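Local coordinates for protein teichoic acid D-alanine hydrolase (PDB 5ZH8) that catalyses removal of D-alanyl esters from wall and lipoteichoic acids in Staphylococcus aureus, affecting methicillin resistance and cell wall structure, at residues A[146-151]-A[166-171]; A[175-180]-A[194-199]; A[249-254]-A[278-283]; A[337-342]-A[352-357]. All coordinates share one frame; numbering follows the deposited sequence.

Contact 1: residues A[146-151]-A[166-171]; sequences ININDP and PLKDLM
The carboxamide of Asn149 presents its oxygen, OD1, to the aliphatic part of Lys168, meeting CD at 3.6 Å while the two side chains run alongside each other in the same direction. The peptide groups do the polar work. The carbonyl of Asp150 accepts a straight bond from Leu167 N (O to N 2.9 Å, 168° at the hydrogen). Ile148 O takes a second, weak bond from Lys168 N. Both donors belong to the first turn of helix 167-171, which begins after Pro166 at the N-cap, so loop carbonyls bind N-H groups at a helix start. Pro166 also rests its CB on Asn149 O.

Leucine and isoleucine fill the remaining interface. Leu167 sends CD1 to Ile146 CB at 4.1 Å, and its CB meets Ile148 CD1 at 4.0 Å. Ile148 reaches this position because CG1 stands anti to the backbone N (chi1 -155°). Beyond the contact, Lys168 NZ bonds to Gln324 O and Asp150 pairs with Lys154. A type I turn, Asn147 to Asp150, thus docks on a helix N-terminus within the helical part of a beta-lactamase-like fold.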
# COMPACT_ATOMS: atom_id res chain seq x y z
N ILE A 146 -34.35 15.52 1.61
CA ILE A 146 -33.85 14.98 0.34
C ILE A 146 -34.58 13.69 -0.01
O ILE A 146 -35.15 13.03 0.85
CB ILE A 146 -32.33 14.67 0.38
CG1 ILE A 146 -32.04 13.51 1.34
CG2 ILE A 146 -31.54 15.91 0.77
CD1 ILE A 146 -30.57 13.19 1.50
N ASN A 147 -34.57 13.34 -1.29
CA ASN A 147 -35.03 12.04 -1.74
C ASN A 147 -33.89 11.39 -2.51
O ASN A 147 -33.31 12.00 -3.41
CB ASN A 147 -36.27 12.17 -2.61
CG ASN A 147 -37.00 10.87 -2.79
OD1 ASN A 147 -36.55 9.97 -3.52
ND2 ASN A 147 -38.14 10.74 -2.13
N ILE A 148 -33.58 10.14 -2.17
CA ILE A 148 -32.35 9.51 -2.65
C ILE A 148 -32.32 9.29 -4.18
O ILE A 148 -31.25 9.20 -4.77
CB ILE A 148 -32.08 8.19 -1.91
CG1 ILE A 148 -30.58 7.85 -1.95
CG2 ILE A 148 -32.91 7.05 -2.48
CD1 ILE A 148 -29.71 8.87 -1.23
N ASN A 149 -33.49 9.22 -4.81
CA ASN A 149 -33.56 9.03 -6.26
C ASN A 149 -33.65 10.33 -7.04
O ASN A 149 -33.62 10.31 -8.27
CB ASN A 149 -34.73 8.11 -6.59
CG ASN A 149 -34.53 6.71 -6.04
OD1 ASN A 149 -33.63 5.98 -6.49
ND2 ASN A 149 -35.34 6.34 -5.05
N ASP A 150 -33.75 11.46 -6.34
CA ASP A 150 -33.70 12.78 -6.97
C ASP A 150 -32.26 13.14 -7.34
O ASP A 150 -31.33 12.66 -6.70
CB ASP A 150 -34.27 13.87 -6.04
CG ASP A 150 -35.78 13.80 -5.91
OD1 ASP A 150 -36.43 13.07 -6.68
OD2 ASP A 150 -36.31 14.49 -5.02
N PRO A 151 -32.09 13.99 -8.38
CA PRO A 151 -30.75 14.34 -8.86
C PRO A 151 -30.01 15.33 -7.97
O PRO A 151 -30.63 16.01 -7.15
CB PRO A 151 -31.03 14.95 -10.23
CG PRO A 151 -32.39 15.54 -10.10
CD PRO A 151 -33.14 14.63 -9.18
N PRO A 166 -28.62 10.81 -10.11
CA PRO A 166 -29.38 10.73 -8.85
C PRO A 166 -28.45 10.60 -7.65
O PRO A 166 -27.34 10.07 -7.78
CB PRO A 166 -30.23 9.47 -9.03
CG PRO A 166 -29.56 8.67 -10.08
CD PRO A 166 -28.87 9.65 -10.98
N LEU A 167 -28.88 11.11 -6.49
CA LEU A 167 -28.10 11.00 -5.26
C LEU A 167 -27.69 9.56 -5.00
O LEU A 167 -26.59 9.31 -4.49
CB LEU A 167 -28.89 11.52 -4.06
CG LEU A 167 -29.17 13.01 -3.95
CD1 LEU A 167 -30.00 13.28 -2.70
CD2 LEU A 167 -27.87 13.80 -3.90
N LYS A 168 -28.58 8.63 -5.33
CA LYS A 168 -28.34 7.20 -5.12
C LYS A 168 -27.12 6.70 -5.88
O LYS A 168 -26.38 5.86 -5.37
CB LYS A 168 -29.58 6.39 -5.53
CG LYS A 168 -29.51 4.94 -5.09
CD LYS A 168 -30.78 4.16 -5.37
CE LYS A 168 -30.87 2.94 -4.46
NZ LYS A 168 -31.83 1.91 -4.93
N ASP A 169 -26.91 7.20 -7.10
CA ASP A 169 -25.76 6.79 -7.91
C ASP A 169 -24.42 7.29 -7.35
O ASP A 169 -23.40 6.63 -7.54
CB ASP A 169 -25.94 7.25 -9.36
CG ASP A 169 -26.97 6.43 -10.12
OD1 ASP A 169 -27.50 5.46 -9.54
OD2 ASP A 169 -27.27 6.75 -11.29
N LEU A 170 -24.43 8.43 -6.68
CA LEU A 170 -23.26 8.89 -5.94
C LEU A 170 -23.03 7.99 -4.74
O LEU A 170 -21.93 7.49 -4.53
CB LEU A 170 -23.45 10.32 -5.45
CG LEU A 170 -23.68 11.43 -6.47
CD1 LEU A 170 -24.12 12.69 -5.75
CD2 LEU A 170 -22.42 11.70 -7.27
N MET A 171 -24.08 7.80 -3.95
CA MET A 171 -24.04 6.97 -2.75
C MET A 171 -23.52 5.56 -3.04
O MET A 171 -22.75 5.01 -2.25
CB MET A 171 -25.44 6.90 -2.13
CG MET A 171 -25.57 6.07 -0.86
SD MET A 171 -25.83 4.31 -1.17
CE MET A 171 -27.51 4.29 -1.78

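Contact 2: residues A[175-180]-A[194-199]; sequences SGLYKY and KAIQKR
Leu177 and Tyr180 grip Ile196 in the helical part of the beta-lactamase-like fold, where an extended loop passes across the C-terminal turns of helix 189-199. Two helix side chains, Ile196 and Arg199, carry the contact. Ile196 splits its branches: CG2 turns to Leu177, touching CD2 at 4.0 Å, whereas CG1 and CD1 go to Tyr180. There CG1 approaches the ring atom CD1 at 3.5 Å, obliquely to the ring, and the two side chains cross at about a right angle. Tyr180 can offer this part of its ring because its own CG is anti to the backbone N (chi1 179°). Its hydroxyl is engaged further on, with Gln281 OE1, and Leu177 continues the apolar packing onto Leu170.

Arg199 closes the other end. Its chain bends at chi3 (72°), turning the guanidinium across the loop and laying one of its faces against Tyr178 CB, which lies 3.6 Å from NH1. At the guanidinium edge, in its plane, Lys179 O sits 3.2 Å from NH1. The surrounding backbone is also held: Tyr178 O and Tyr180 N both bond to the Asn212 side chain, while Gly176 and Tyr178 share backbone hydrogen bonds with Asp202 and Gly200, respectively. The phenol of Tyr178 meets the helix end with its edge, Arg199 O lying near the ring plane 3.5 Å from CD2.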
# COMPACT_ATOMS: atom_id res chain seq x y z
N SER A 175 -21.74 6.91 -10.41
CA SER A 175 -22.16 8.19 -10.98
C SER A 175 -21.58 8.45 -12.36
O SER A 175 -22.19 9.15 -13.17
CB SER A 175 -21.75 9.31 -10.03
OG SER A 175 -20.35 9.34 -9.85
N GLY A 176 -20.41 7.89 -12.63
CA GLY A 176 -19.71 8.13 -13.89
C GLY A 176 -18.78 9.33 -13.82
O GLY A 176 -18.21 9.73 -14.83
N LEU A 177 -18.62 9.89 -12.63
CA LEU A 177 -17.70 11.00 -12.42
C LEU A 177 -16.27 10.47 -12.47
O LEU A 177 -15.98 9.38 -11.96
CB LEU A 177 -17.95 11.67 -11.06
CG LEU A 177 -19.21 12.51 -10.86
CD1 LEU A 177 -19.45 12.73 -9.38
CD2 LEU A 177 -19.12 13.84 -11.59
N TYR A 178 -15.37 11.24 -13.09
CA TYR A 178 -13.95 10.92 -13.08
C TYR A 178 -13.46 10.83 -11.64
O TYR A 178 -13.99 11.50 -10.75
CB TYR A 178 -13.14 11.99 -13.82
CG TYR A 178 -13.22 11.90 -15.33
CD1 TYR A 178 -12.49 10.95 -16.03
CD2 TYR A 178 -14.02 12.78 -16.06
CE1 TYR A 178 -12.56 10.86 -17.41
CE2 TYR A 178 -14.10 12.69 -17.45
CZ TYR A 178 -13.36 11.73 -18.11
OH TYR A 178 -13.43 11.63 -19.48
N LYS A 179 -12.45 10.00 -11.40
CA LYS A 179 -11.91 9.81 -10.06
C LYS A 179 -11.35 11.13 -9.53
O LYS A 179 -10.72 11.87 -10.28
CB LYS A 179 -10.83 8.73 -10.04
CG LYS A 179 -10.95 7.76 -8.87
CD LYS A 179 -9.87 6.69 -8.92
CE LYS A 179 -9.78 5.94 -7.60
NZ LYS A 179 -8.75 4.86 -7.62
N TYR A 180 -11.61 11.41 -8.26
CA TYR A 180 -11.26 12.68 -7.65
C TYR A 180 -9.75 12.78 -7.60
O TYR A 180 -9.08 11.93 -7.02
CB TYR A 180 -11.80 12.81 -6.23
CG TYR A 180 -11.44 14.12 -5.55
CD1 TYR A 180 -11.90 15.33 -6.05
CD2 TYR A 180 -10.65 14.15 -4.41
CE1 TYR A 180 -11.59 16.53 -5.44
CE2 TYR A 180 -10.33 15.35 -3.79
CZ TYR A 180 -10.81 16.54 -4.30
OH TYR A 180 -10.49 17.72 -3.69
N LYS A 194 -16.43 21.90 -6.60
CA LYS A 194 -16.43 22.74 -7.79
C LYS A 194 -15.35 22.28 -8.79
O LYS A 194 -15.49 22.49 -9.98
CB LYS A 194 -16.30 24.23 -7.44
CG LYS A 194 -17.63 24.96 -7.58
CD LYS A 194 -17.79 26.17 -6.66
CE LYS A 194 -19.18 26.79 -6.84
NZ LYS A 194 -19.29 28.21 -6.39
N ALA A 195 -14.30 21.66 -8.29
CA ALA A 195 -13.30 21.02 -9.16
C ALA A 195 -13.88 19.78 -9.84
O ALA A 195 -13.71 19.60 -11.05
CB ALA A 195 -12.05 20.67 -8.37
N ILE A 196 -14.56 18.94 -9.06
CA ILE A 196 -15.20 17.71 -9.56
C ILE A 196 -16.27 18.00 -10.61
O ILE A 196 -16.47 17.23 -11.54
CB ILE A 196 -15.92 16.96 -8.41
CG1 ILE A 196 -14.91 16.33 -7.44
CG2 ILE A 196 -16.86 15.88 -8.94
CD1 ILE A 196 -15.51 15.95 -6.10
N GLN A 197 -16.97 19.12 -10.44
CA GLN A 197 -18.00 19.51 -11.39
C GLN A 197 -17.40 19.86 -12.75
O GLN A 197 -17.96 19.50 -13.78
CB GLN A 197 -18.86 20.66 -10.83
CG GLN A 197 -20.10 21.00 -11.64
CD GLN A 197 -19.83 21.91 -12.82
OE1 GLN A 197 -18.92 22.72 -12.80
NE2 GLN A 197 -20.65 21.77 -13.86
N LYS A 198 -16.26 20.55 -12.76
CA LYS A 198 -15.55 20.86 -14.00
C LYS A 198 -15.08 19.59 -14.73
O LYS A 198 -15.25 19.48 -15.95
CB LYS A 198 -14.36 21.81 -13.73
CG LYS A 198 -13.72 22.40 -14.98
CD LYS A 198 -14.64 23.37 -15.71
CE LYS A 198 -13.88 24.12 -16.80
NZ LYS A 198 -14.74 25.06 -17.57
N ARG A 199 -14.51 18.64 -14.00
CA ARG A 199 -14.05 17.39 -14.60
C ARG A 199 -15.24 16.61 -15.16
O ARG A 199 -15.14 16.04 -16.24
CB ARG A 199 -13.31 16.54 -13.60
CG ARG A 199 -12.05 17.18 -13.05
CD ARG A 199 -11.03 16.11 -12.69
NE ARG A 199 -10.47 15.51 -13.90
CZ ARG A 199 -9.98 14.28 -14.00
NH1 ARG A 199 -9.99 13.44 -12.96
NH2 ARG A 199 -9.50 13.86 -15.17

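Contact 3: residues A[249-254]-A[278-283]; sequences AFYDEQ and ILDQYY
Tyr251 holds its CG between the backbone N and the carbonyl carbon (chi1 76°), which carries the ring across to Leu279; Tyr283, with CG anti to its carbonyl carbon (chi1 -79°), turns its own ring so that it meets both Phe250 and Tyr251. The result is an apolar cluster joined by packing alone. Leu279 lays CB over one face of the Tyr251 ring in a CH-pi contact, 3.8 Å from the centroid, and its CD1 touches Tyr251 CB at 3.6 Å as the two side chains slide past each other in opposite directions. Asp252 CB covers the opposite face.

Tyr283 meets Phe250 obliquely, Tyr283 CE2 lying 3.7 Å from Phe250 CD1. The planes are inclined by only 30°, but the rings are slid apart, with centroids 5.4 Å from each other, so they barely overlap. The Tyr283 hydroxyl then reaches Tyr251, OH to CE1 3.7 Å. Phe250 also packs on helices 47-55 and 231-240. Its backbone N bonds to Glu253 OE2 at 2.8 Å, bracing the type I turn from Phe250 to Glu253. This is the aromatic packing of a turn that leaves edge strand 248-250 of the small three-stranded sheet and meets the loop leading into its central strand, 288-290.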
# COMPACT_ATOMS: atom_id res chain seq x y z
N ALA A 249 -12.91 13.16 16.25
CA ALA A 249 -12.68 14.56 15.91
C ALA A 249 -12.25 14.76 14.47
O ALA A 249 -11.69 13.86 13.84
CB ALA A 249 -11.67 15.18 16.85
N PHE A 250 -12.53 15.95 13.95
CA PHE A 250 -12.01 16.38 12.67
C PHE A 250 -10.54 16.74 12.84
O PHE A 250 -10.12 17.15 13.92
CB PHE A 250 -12.81 17.57 12.12
CG PHE A 250 -14.19 17.21 11.65
CD1 PHE A 250 -14.39 16.72 10.36
CD2 PHE A 250 -15.29 17.34 12.48
CE1 PHE A 250 -15.65 16.38 9.92
CE2 PHE A 250 -16.56 17.00 12.04
CZ PHE A 250 -16.74 16.52 10.76
N TYR A 251 -9.78 16.58 11.77
CA TYR A 251 -8.31 16.66 11.80
C TYR A 251 -7.69 17.85 12.54
O TYR A 251 -6.62 17.71 13.14
CB TYR A 251 -7.77 16.63 10.36
CG TYR A 251 -7.93 17.93 9.61
CD1 TYR A 251 -9.16 18.28 9.03
CD2 TYR A 251 -6.87 18.82 9.47
CE1 TYR A 251 -9.31 19.47 8.34
CE2 TYR A 251 -7.01 20.02 8.78
CZ TYR A 251 -8.24 20.34 8.22
OH TYR A 251 -8.38 21.52 7.53
N ASP A 252 -8.34 19.01 12.51
CA ASP A 252 -7.73 20.23 13.04
C ASP A 252 -8.31 20.72 14.37
O ASP A 252 -7.98 21.82 14.82
CB ASP A 252 -7.81 21.36 11.99
CG ASP A 252 -6.72 22.41 12.17
OD1 ASP A 252 -5.60 22.07 12.63
OD2 ASP A 252 -6.98 23.59 11.85
N GLU A 253 -9.14 19.91 15.02
CA GLU A 253 -9.69 20.29 16.32
C GLU A 253 -8.58 20.28 17.38
O GLU A 253 -7.83 19.32 17.50
CB GLU A 253 -10.85 19.37 16.71
CG GLU A 253 -12.03 19.44 15.75
CD GLU A 253 -13.29 18.78 16.29
OE1 GLU A 253 -13.83 19.23 17.32
OE2 GLU A 253 -13.75 17.80 15.67
N GLN A 254 -8.49 21.38 18.14
CA GLN A 254 -7.36 21.61 19.05
C GLN A 254 -7.24 20.61 20.18
O GLN A 254 -6.18 20.04 20.39
CB GLN A 254 -7.41 23.04 19.63
CG GLN A 254 -7.04 24.12 18.64
CD GLN A 254 -5.61 23.99 18.14
OE1 GLN A 254 -4.67 23.90 18.94
NE2 GLN A 254 -5.44 23.97 16.82
N ILE A 278 -4.31 17.54 2.63
CA ILE A 278 -5.51 17.83 1.84
C ILE A 278 -6.82 17.64 2.62
O ILE A 278 -7.91 17.65 2.03
CB ILE A 278 -5.56 16.95 0.58
CG1 ILE A 278 -5.51 15.46 0.95
CG2 ILE A 278 -4.43 17.31 -0.37
CD1 ILE A 278 -5.74 14.51 -0.21
N LEU A 279 -6.74 17.49 3.94
CA LEU A 279 -7.90 17.14 4.74
C LEU A 279 -8.89 18.31 4.90
O LEU A 279 -10.04 18.10 5.28
CB LEU A 279 -7.46 16.61 6.10
CG LEU A 279 -6.55 15.37 6.10
CD1 LEU A 279 -6.32 14.90 7.53
CD2 LEU A 279 -7.14 14.25 5.25
N ASP A 280 -8.43 19.52 4.60
CA ASP A 280 -9.33 20.69 4.54
C ASP A 280 -10.38 20.61 3.42
O ASP A 280 -11.43 21.24 3.52
CB ASP A 280 -8.52 22.01 4.43
CG ASP A 280 -7.55 22.03 3.25
OD1 ASP A 280 -7.34 20.98 2.59
OD2 ASP A 280 -7.00 23.12 2.98
N GLN A 281 -10.10 19.84 2.37
CA GLN A 281 -11.01 19.66 1.25
C GLN A 281 -11.73 18.31 1.27
O GLN A 281 -12.47 17.98 0.34
CB GLN A 281 -10.24 19.81 -0.07
CG GLN A 281 -9.52 18.54 -0.54
CD GLN A 281 -8.25 18.82 -1.33
OE1 GLN A 281 -8.09 18.34 -2.45
NE2 GLN A 281 -7.34 19.58 -0.73
N TYR A 282 -11.52 17.53 2.33
CA TYR A 282 -11.98 16.14 2.39
C TYR A 282 -13.09 15.89 3.42
O TYR A 282 -13.21 14.79 3.96
CB TYR A 282 -10.79 15.20 2.64
CG TYR A 282 -10.51 14.29 1.47
CD1 TYR A 282 -11.21 13.10 1.30
CD2 TYR A 282 -9.55 14.62 0.51
CE1 TYR A 282 -10.97 12.27 0.23
CE2 TYR A 282 -9.30 13.80 -0.57
CZ TYR A 282 -10.01 12.62 -0.71
OH TYR A 282 -9.76 11.80 -1.78
N TYR A 283 -13.91 16.91 3.68
CA TYR A 283 -15.01 16.77 4.63
C TYR A 283 -16.06 15.81 4.09
O TYR A 283 -16.72 16.10 3.10
CB TYR A 283 -15.64 18.13 4.94
CG TYR A 283 -14.84 18.95 5.93
CD1 TYR A 283 -13.75 19.70 5.51
CD2 TYR A 283 -15.16 18.95 7.28
CE1 TYR A 283 -13.01 20.44 6.42
CE2 TYR A 283 -14.43 19.69 8.19
CZ TYR A 283 -13.35 20.43 7.75
OH TYR A 283 -12.61 21.19 8.63

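Contact 4: residues A[337-342]-A[352-357]; sequences PTLNRL and TVYYND
The antiparallel hairpin of strands 340-346 and 349-355, in the large sheet, is zipped here by Asn340 and Tyr355, a hydrogen-bonded pair that also joins its side chains. Asn340 N gives an almost straight bond to Tyr355 O (2.8 Å, 178°), and Tyr355 N returns one to Asn340 O. Leu342 and Val353 repeat the pattern, while Arg341 and Tyr354 form the non-hydrogen-bonded pair between them.

On the face bearing Asn340, Leu342, Val353 and Tyr355, the tyrosine takes the lead. With CG between the backbone N and the carbonyl carbon (chi1 75°), its ring folds across the neighbouring strand. Asn340 CB sits over one face, 3.5 Å from the centroid, and Leu342 CD1 meets the edge in plane, 3.8 Å from CE2. Asn340 ND2 donates to the phenol, ND2 to OH 3.1 Å, with the oxygen nearly in the amide plane. The same nitrogen also bonds to Leu317 O, and OD1 to Asn390, which together fix the amide's rotation.

The other face pairs Arg341 with Tyr354, CD to CE1 3.9 Å, and Leu339 CD2 packs on the same ring, 3.7 Å from Tyr354 CD2. Glu372 of helix 371-382 binds both Arg341 NE and Tyr354 OH, tying the hairpin to that helix. Such a sheet face covered by a C-terminal helix is typical of the beta-lactamase-like fold.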
# COMPACT_ATOMS: atom_id res chain seq x y z
N PRO A 337 -22.34 -11.26 3.29
CA PRO A 337 -22.99 -12.48 3.76
C PRO A 337 -22.72 -12.88 5.21
O PRO A 337 -23.65 -13.25 5.92
CB PRO A 337 -22.47 -13.54 2.80
CG PRO A 337 -22.27 -12.80 1.54
CD PRO A 337 -21.73 -11.47 1.97
N THR A 338 -21.46 -12.81 5.64
CA THR A 338 -21.09 -13.28 6.98
C THR A 338 -20.82 -12.15 7.96
O THR A 338 -20.57 -12.41 9.14
CB THR A 338 -19.83 -14.16 6.93
OG1 THR A 338 -18.73 -13.37 6.49
CG2 THR A 338 -20.02 -15.32 6.00
N LEU A 339 -20.87 -10.90 7.48
CA LEU A 339 -20.39 -9.76 8.26
C LEU A 339 -20.72 -8.43 7.60
O LEU A 339 -21.03 -8.38 6.41
CB LEU A 339 -18.87 -9.85 8.44
CG LEU A 339 -18.03 -9.96 7.16
CD1 LEU A 339 -17.71 -8.59 6.56
CD2 LEU A 339 -16.74 -10.73 7.43
N ASN A 340 -20.68 -7.36 8.39
CA ASN A 340 -20.69 -5.99 7.87
C ASN A 340 -19.28 -5.43 8.00
O ASN A 340 -18.59 -5.70 8.97
CB ASN A 340 -21.68 -5.10 8.64
CG ASN A 340 -23.13 -5.35 8.25
OD1 ASN A 340 -23.46 -6.35 7.61
ND2 ASN A 340 -24.01 -4.43 8.64
N ARG A 341 -18.88 -4.63 7.01
CA ARG A 341 -17.51 -4.18 6.92
C ARG A 341 -17.41 -2.67 6.67
O ARG A 341 -18.14 -2.12 5.85
CB ARG A 341 -16.81 -4.94 5.80
CG ARG A 341 -15.45 -4.39 5.38
CD ARG A 341 -14.85 -5.26 4.30
NE ARG A 341 -13.46 -4.89 3.99
CZ ARG A 341 -13.10 -3.92 3.15
NH1 ARG A 341 -14.03 -3.20 2.52
NH2 ARG A 341 -11.83 -3.67 2.94
N LEU A 342 -16.50 -2.02 7.40
CA LEU A 342 -16.03 -0.68 7.06
C LEU A 342 -14.52 -0.72 6.88
O LEU A 342 -13.83 -1.53 7.50
CB LEU A 342 -16.37 0.34 8.15
CG LEU A 342 -17.84 0.75 8.28
CD1 LEU A 342 -18.61 -0.26 9.10
CD2 LEU A 342 -17.97 2.12 8.93
N THR A 352 -10.22 -0.36 9.86
CA THR A 352 -11.06 -1.44 9.37
C THR A 352 -11.98 -1.94 10.48
O THR A 352 -11.59 -1.99 11.65
CB THR A 352 -10.21 -2.59 8.81
OG1 THR A 352 -9.24 -2.07 7.88
CG2 THR A 352 -11.07 -3.61 8.08
N VAL A 353 -13.20 -2.30 10.10
CA VAL A 353 -14.23 -2.74 11.04
C VAL A 353 -14.93 -3.94 10.44
O VAL A 353 -15.43 -3.88 9.33
CB VAL A 353 -15.31 -1.66 11.28
CG1 VAL A 353 -16.26 -2.09 12.40
CG2 VAL A 353 -14.69 -0.31 11.62
N TYR A 354 -14.93 -5.04 11.18
CA TYR A 354 -15.75 -6.21 10.85
C TYR A 354 -16.73 -6.35 11.99
O TYR A 354 -16.33 -6.27 13.15
CB TYR A 354 -14.90 -7.47 10.80
CG TYR A 354 -14.26 -7.80 9.47
CD1 TYR A 354 -13.96 -6.82 8.53
CD2 TYR A 354 -13.91 -9.11 9.18
CE1 TYR A 354 -13.36 -7.16 7.33
CE2 TYR A 354 -13.31 -9.46 8.00
CZ TYR A 354 -13.03 -8.49 7.08
OH TYR A 354 -12.43 -8.88 5.91
N TYR A 355 -18.02 -6.54 11.68
CA TYR A 355 -18.98 -6.77 12.74
C TYR A 355 -20.20 -7.56 12.34
O TYR A 355 -20.50 -7.74 11.16
CB TYR A 355 -19.40 -5.45 13.39
CG TYR A 355 -20.35 -4.58 12.60
CD1 TYR A 355 -21.73 -4.75 12.70
CD2 TYR A 355 -19.88 -3.56 11.79
CE1 TYR A 355 -22.60 -3.95 11.99
CE2 TYR A 355 -20.75 -2.74 11.08
CZ TYR A 355 -22.11 -2.94 11.19
OH TYR A 355 -22.98 -2.15 10.49
N ASN A 356 -20.88 -8.06 13.38
CA ASN A 356 -22.18 -8.70 13.25
C ASN A 356 -23.01 -8.36 14.50
O ASN A 356 -22.74 -7.35 15.16
CB ASN A 356 -22.03 -10.22 12.99
CG ASN A 356 -21.34 -10.96 14.12
OD1 ASN A 356 -21.32 -10.51 15.26
ND2 ASN A 356 -20.80 -12.12 13.81
N ASP A 357 -24.01 -9.18 14.85
CA ASP A 357 -24.86 -8.86 16.00
C ASP A 357 -24.22 -9.21 17.35
O ASP A 357 -24.74 -8.79 18.38
CB ASP A 357 -26.22 -9.54 15.86
CG ASP A 357 -27.10 -8.89 14.79
OD1 ASP A 357 -26.67 -7.92 14.13
OD2 ASP A 357 -28.24 -9.37 14.60

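Contacts 1 and 2 lie toward the surface of the helical region, each setting a loop against a helix; they share a border, where Leu170 of contact 1 packs on Ser175 and Leu177 of contact 2. Contacts 3 and 4 are buried and lie on opposite sides of the chain's centre, nearest atoms about 14 Å apart. The Tyr180-Gln281 pair joins contacts 2 and 3. The chemistry follows the setting: loop carbonyls at a helix start in contact 1, mixed aliphatic and guanidinium packing in 2, aromatic packing in 3, and regular backbone pairing with a phenol-amide bond in 4.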